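Local coordinates for lipoprotein, putative (Bacillus anthracis, PDB 4O4A) that is of unknown molecular function but, as a putative lipoprotein, is probably anchored to the bacterial membrane, at residues F106-S111 with F121-V126; D29-I34 with L86-N91. All blocks are in the same frame, centred on the assembly; numbering follows the deposited sequence.

Contact 1. Residues F106-S111 with F121-V126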
loop_
_atom_site.group_PDB
_atom_site.type_symbol
_atom_site.label_atom_id
_atom_site.label_comp_id
_atom_site.label_asym_id
_atom_site.label_seq_id
_atom_site.Cartn_x
_atom_site.Cartn_y
_atom_site.Cartn_z
ATOM N N PHE B 106 11.180 -0.899 -24.988
ATOM C CA PHE B 106 11.170 0.432 -25.517
ATOM C C PHE B 106 9.749 0.937 -25.300
ATOM O O PHE B 106 8.825 0.474 -25.937
ATOM C CB PHE B 106 11.553 0.443 -26.988
ATOM C CG PHE B 106 12.043 1.747 -27.430
ATOM C CD1 PHE B 106 13.403 2.046 -27.362
ATOM C CD2 PHE B 106 11.152 2.717 -27.835
ATOM C CE1 PHE B 106 13.861 3.289 -27.740
ATOM C CE2 PHE B 106 11.603 3.962 -28.215
ATOM C CZ PHE B 106 12.959 4.250 -28.168
ATOM N N SER B 107 9.592 1.877 -24.376
ATOM C CA SER B 107 8.275 2.356 -23.973
ATOM C C SER B 107 7.672 3.419 -24.849
ATOM O O SER B 107 6.590 3.220 -25.402
ATOM C CB SER B 107 8.312 2.873 -22.537
ATOM O OG SER B 107 7.051 3.427 -22.200
ATOM N N SER B 108 8.334 4.560 -24.972
ATOM C CA SER B 108 7.771 5.643 -25.786
ATOM C C SER B 108 8.759 6.741 -26.099
ATOM O O SER B 108 9.824 6.839 -25.497
ATOM C CB SER B 108 6.591 6.296 -25.063
ATOM O OG SER B 108 7.049 6.956 -23.904
ATOM N N THR B 109 8.389 7.559 -27.069
ATOM C CA THR B 109 9.195 8.688 -27.473
ATOM C C THR B 109 8.281 9.858 -27.658
ATOM O O THR B 109 7.075 9.705 -27.814
ATOM C CB THR B 109 9.936 8.444 -28.795
ATOM O OG1 THR B 109 8.992 8.125 -29.824
ATOM C CG2 THR B 109 10.896 7.302 -28.650
ATOM N N GLY B 110 8.864 11.035 -27.648
ATOM C CA GLY B 110 8.101 12.225 -27.839
ATOM C C GLY B 110 8.961 13.445 -27.705
ATOM O O GLY B 110 10.191 13.395 -27.826
ATOM N N SER B 111 8.288 14.545 -27.436
ATOM C CA SER B 111 8.925 15.819 -27.276
ATOM C C SER B 111 8.182 16.546 -26.191
ATOM O O SER B 111 6.972 16.391 -26.041
ATOM C CB SER B 111 8.851 16.598 -28.580
ATOM O OG SER B 111 9.478 17.848 -28.460
ATOM N N PHE B 121 12.534 13.111 -26.200
ATOM C CA PHE B 121 12.923 12.138 -25.173
ATOM C C PHE B 121 12.558 10.717 -25.540
ATOM O O PHE B 121 11.763 10.467 -26.456
ATOM C CB PHE B 121 12.245 12.467 -23.860
ATOM C CG PHE B 121 10.744 12.432 -23.936
ATOM C CD1 PHE B 121 10.066 11.241 -23.833
ATOM C CD2 PHE B 121 10.015 13.600 -24.113
ATOM C CE1 PHE B 121 8.690 11.207 -23.907
ATOM C CE2 PHE B 121 8.638 13.570 -24.189
ATOM C CZ PHE B 121 7.976 12.370 -24.089
ATOM N N ALA B 122 13.136 9.785 -24.790
ATOM C CA ALA B 122 12.873 8.389 -24.986
ATOM C C ALA B 122 12.721 7.705 -23.649
ATOM O O ALA B 122 13.479 7.960 -22.710
ATOM C CB ALA B 122 13.997 7.750 -25.777
ATOM N N ASN B 123 11.734 6.820 -23.579
ATOM C CA ASN B 123 11.465 6.039 -22.392
ATOM C C ASN B 123 11.746 4.591 -22.653
ATOM O O ASN B 123 11.168 3.988 -23.562
ATOM C CB ASN B 123 10.015 6.191 -21.976
ATOM C CG ASN B 123 9.751 7.481 -21.273
ATOM O OD1 ASN B 123 10.311 7.724 -20.218
ATOM N ND2 ASN B 123 8.856 8.302 -21.826
ATOM N N LEU B 124 12.664 4.035 -21.883
ATOM C CA LEU B 124 12.988 2.636 -21.984
ATOM C C LEU B 124 12.940 2.064 -20.601
ATOM O O LEU B 124 12.854 2.779 -19.620
ATOM C CB LEU B 124 14.385 2.403 -22.531
ATOM C CG LEU B 124 14.687 2.858 -23.946
ATOM C CD1 LEU B 124 15.181 4.284 -23.873
ATOM C CD2 LEU B 124 15.760 1.981 -24.573
ATOM N N GLU B 125 13.038 0.753 -20.534
ATOM C CA GLU B 125 12.988 0.070 -19.283
ATOM C C GLU B 125 13.899 -1.119 -19.391
ATOM O O GLU B 125 13.948 -1.790 -20.430
ATOM C CB GLU B 125 11.555 -0.349 -19.018
ATOM C CG GLU B 125 11.320 -0.980 -17.676
ATOM C CD GLU B 125 9.876 -1.380 -17.457
ATOM O OE1 GLU B 125 8.984 -0.917 -18.197
ATOM O OE2 GLU B 125 9.633 -2.178 -16.528
ATOM N N VAL B 126 14.617 -1.401 -18.318
ATOM C CA VAL B 126 15.536 -2.525 -18.313
ATOM C C VAL B 126 15.223 -3.424 -17.148
ATOM O O VAL B 126 14.689 -2.972 -16.115
ATOM C CB VAL B 126 16.996 -2.045 -18.198
ATOM C CG1 VAL B 126 17.234 -1.293 -16.891
ATOM C CG2 VAL B 126 17.962 -3.202 -18.306
#
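The phenyl ring of Phe121 lies against the backbone of Gly110, whose CA stands over one ring face, 4.0 Å from the ring centroid and 22° off the normal, a CH-pi contact. The Gly110 carbonyl carbon is above the same ring, displaced toward its rim, while Thr109 C and Ser111 N approach obliquely. Gly110 and Phe121 belong to the two strands of a beta hairpin, 104-114 and 117-126, in which segments 106-111 and 121-126 run antiparallel. Phe121 reaches its partner because its CG sits between the backbone N and the carbonyl carbon (chi1 61°), which swings the ring across the neighbouring strand; Gly110, having no side chain, lets the ring settle on the main chain. Phe121 and Gly110 also form a hydrogen-bonded pair through two backbone bonds. On the sheet face holding Thr109 and Ala122, the other aromatic ring, that of Phe106, has Asn123 O over one face, and the branch of Leu124 meets it obliquely, with Leu124 CD2 3.7 Å from Phe106 CD1. The CZ end of Phe106 approaches Ala122 CB more loosely.

Between these two aromatic groups the register slips by one residue. Ser107 and Ser108 both face Asn123, the definition of a classic beta bulge. Their amides converge on one acceptor: Ser107 N lies 2.8 Å and Ser108 N 3.2 Å from Asn123 O, both on the same side of its carbonyl plane. Leu124 and Ala122 are backbone-bonded in turn to Leu42 and Val44 of strand 40-45, so strand 117-126 is interior to its sheet. A side-chain bond joins the strands on the Phe121 face, Asn123 ND2 donating to Ser108 OG over 3.1 Å, with the hydroxyl oxygen 16° out of the amide plane.

Contact 2. Residues D29-I34 with L86-N91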
loop_
_atom_site.group_PDB
_atom_site.type_symbol
_atom_site.label_atom_id
_atom_site.label_comp_id
_atom_site.label_asym_id
_atom_site.label_seq_id
_atom_site.Cartn_x
_atom_site.Cartn_y
_atom_site.Cartn_z
ATOM N N ASP B 29 21.873 3.049 -35.043
ATOM C CA ASP B 29 23.222 3.091 -34.522
ATOM C C ASP B 29 23.363 3.716 -33.149
ATOM O O ASP B 29 24.015 4.756 -33.013
ATOM C CB ASP B 29 24.077 3.891 -35.493
ATOM C CG ASP B 29 24.076 3.322 -36.869
ATOM O OD1 ASP B 29 23.905 2.091 -37.005
ATOM O OD2 ASP B 29 24.284 4.104 -37.821
ATOM N N THR B 30 22.742 3.121 -32.138
ATOM C CA THR B 30 22.901 3.627 -30.782
ATOM C C THR B 30 23.298 2.512 -29.811
ATOM O O THR B 30 22.772 1.411 -29.868
ATOM C CB THR B 30 21.635 4.312 -30.273
ATOM O OG1 THR B 30 21.304 5.368 -31.168
ATOM C CG2 THR B 30 21.859 4.887 -28.867
ATOM N N ILE B 31 24.228 2.840 -28.924
ATOM C CA ILE B 31 24.698 1.938 -27.898
ATOM C C ILE B 31 24.246 2.509 -26.573
ATOM O O ILE B 31 24.495 3.683 -26.293
ATOM C CB ILE B 31 26.229 1.862 -27.883
ATOM C CG1 ILE B 31 26.721 1.082 -29.091
ATOM C CG2 ILE B 31 26.718 1.173 -26.623
ATOM C CD1 ILE B 31 28.229 1.037 -29.220
ATOM N N TYR B 32 23.575 1.694 -25.770
ATOM C CA TYR B 32 23.107 2.138 -24.469
ATOM C C TYR B 32 23.924 1.455 -23.396
ATOM O O TYR B 32 24.008 0.239 -23.370
ATOM C CB TYR B 32 21.629 1.799 -24.281
ATOM C CG TYR B 32 20.722 2.510 -25.246
ATOM C CD1 TYR B 32 20.192 3.755 -24.939
ATOM C CD2 TYR B 32 20.402 1.950 -26.479
ATOM C CE1 TYR B 32 19.349 4.408 -25.831
ATOM C CE2 TYR B 32 19.574 2.597 -27.384
ATOM C CZ TYR B 32 19.048 3.823 -27.053
ATOM O OH TYR B 32 18.221 4.461 -27.938
ATOM N N LEU B 33 24.522 2.248 -22.514
ATOM C CA LEU B 33 25.307 1.719 -21.413
ATOM C C LEU B 33 24.545 1.932 -20.121
ATOM O O LEU B 33 24.305 3.067 -19.714
ATOM C CB LEU B 33 26.645 2.425 -21.339
ATOM C CG LEU B 33 27.439 2.384 -22.638
ATOM C CD1 LEU B 33 28.757 3.116 -22.471
ATOM C CD2 LEU B 33 27.687 0.953 -23.085
ATOM N N ILE B 34 24.137 0.835 -19.498
ATOM C CA ILE B 34 23.391 0.883 -18.263
ATOM C C ILE B 34 24.260 0.429 -17.081
ATOM O O ILE B 34 24.964 -0.572 -17.167
ATOM C CB ILE B 34 22.167 -0.077 -18.301
ATOM C CG1 ILE B 34 21.146 0.315 -19.363
ATOM C CG2 ILE B 34 21.454 -0.072 -16.964
ATOM C CD1 ILE B 34 21.503 -0.092 -20.761
ATOM N N LEU B 86 22.493 -1.589 -29.616
ATOM C CA LEU B 86 23.154 -2.554 -28.743
ATOM C C LEU B 86 23.027 -2.072 -27.304
ATOM O O LEU B 86 23.035 -0.867 -27.037
ATOM C CB LEU B 86 24.618 -2.694 -29.116
ATOM C CG LEU B 86 24.876 -3.231 -30.528
ATOM C CD1 LEU B 86 26.353 -3.183 -30.860
ATOM C CD2 LEU B 86 24.336 -4.654 -30.672
ATOM N N TYR B 87 22.879 -3.006 -26.380
ATOM C CA TYR B 87 22.703 -2.669 -24.976
ATOM C C TYR B 87 23.742 -3.386 -24.127
ATOM O O TYR B 87 24.079 -4.544 -24.369
ATOM C CB TYR B 87 21.288 -3.043 -24.527
ATOM C CG TYR B 87 20.191 -2.526 -25.443
ATOM C CD1 TYR B 87 19.590 -1.297 -25.227
ATOM C CD2 TYR B 87 19.748 -3.280 -26.510
ATOM C CE1 TYR B 87 18.585 -0.811 -26.057
ATOM C CE2 TYR B 87 18.740 -2.816 -27.345
ATOM C CZ TYR B 87 18.163 -1.577 -27.114
ATOM O OH TYR B 87 17.170 -1.092 -27.956
ATOM N N TYR B 88 24.285 -2.679 -23.148
ATOM C CA TYR B 88 25.264 -3.264 -22.269
ATOM C C TYR B 88 25.085 -2.756 -20.875
ATOM O O TYR B 88 24.540 -1.669 -20.673
ATOM C CB TYR B 88 26.662 -2.847 -22.676
ATOM C CG TYR B 88 27.095 -3.203 -24.069
ATOM C CD1 TYR B 88 26.836 -2.363 -25.122
ATOM C CD2 TYR B 88 27.844 -4.341 -24.318
ATOM C CE1 TYR B 88 27.281 -2.664 -26.388
ATOM C CE2 TYR B 88 28.289 -4.642 -25.585
ATOM C CZ TYR B 88 28.002 -3.803 -26.607
ATOM O OH TYR B 88 28.435 -4.114 -27.867
ATOM N N THR B 89 25.543 -3.544 -19.910
ATOM C CA THR B 89 25.605 -3.082 -18.533
ATOM C C THR B 89 27.086 -2.782 -18.308
ATOM O O THR B 89 27.941 -3.361 -18.982
ATOM C CB THR B 89 25.179 -4.131 -17.507
ATOM O OG1 THR B 89 25.890 -5.351 -17.760
ATOM C CG2 THR B 89 23.714 -4.390 -17.580
ATOM N N VAL B 90 27.399 -1.897 -17.374
ATOM C CA VAL B 90 28.787 -1.575 -17.112
ATOM C C VAL B 90 29.106 -1.539 -15.625
ATOM O O VAL B 90 28.343 -0.994 -14.838
ATOM C CB VAL B 90 29.175 -0.209 -17.696
ATOM C CG1 VAL B 90 30.676 0.002 -17.554
ATOM C CG2 VAL B 90 28.784 -0.070 -19.160
ATOM N N ASN B 91 30.256 -2.100 -15.256
ATOM C CA ASN B 91 30.695 -2.092 -13.868
ATOM C C ASN B 91 31.368 -0.755 -13.558
ATOM O O ASN B 91 31.460 0.105 -14.433
ATOM C CB ASN B 91 31.625 -3.282 -13.571
ATOM C CG ASN B 91 32.882 -3.276 -14.405
ATOM O OD1 ASN B 91 33.163 -2.318 -15.133
ATOM N ND2 ASN B 91 33.650 -4.360 -14.315
#
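Tyr32 and Tyr87 lie side by side and point the same way, forming the tightly packed half of a parallel strand pair within a mixed five-stranded sheet. Their planes differ by 12°, but the centroids are 5.3 Å apart, so the rings are slid past each other with little overlap. Contact is made at Tyr32 CD2 and Tyr87 CE1. Thr30 CG2 covers one face of the Tyr32 ring near its rim.

Strands 30-34 and 86-90 run at 24° and are joined by five backbone hydrogen bonds. Tyr32 and Ile34 bond through both N and O to strand 86-90, as a parallel pairing requires; strand 60-64 bonds Ile31 and Leu33 on the opposite edge.

The other sheet face is looser and contains the partly exposed Leu86 and Tyr88. Here Ile31 CG2, anti to its own amide nitrogen, meets Tyr88 CD1 at 3.8 Å, while Leu33 CD2 lies oblique to the Tyr88 ring and 4.0 Å from Tyr88 CB. Strand 96-98 adds Arg96 and Lys98 against Tyr88. Toward the partly exposed end of strand 86-90, Leu33 CB touches Val90 CG2 at 3.9 Å.

Contact 2 is buried and contact 1 lies largely at the surface, although both bury nearly equal areas, 474 and 464 Å². They hold different elements: contact 1 joins adjacent strands of a hairpin in the four-stranded sheet, whereas contact 2 pairs strands distant in sequence in the five-stranded one. The chemistry follows their place. Contact 1, with two serines of the outermost strand 104-114 meeting an asparagine of the interior strand 117-126, uses a side-chain hydrogen bond and a bulge; contact 2, inside its sheet, relies across the pair on regular parallel backbone bonding and on tyrosine and aliphatic packing. Their centres are 15 Å apart, and the buried Leu124 CD2 touches Tyr87 CE1 at 4.2 Å, a point at which the two sheets touch.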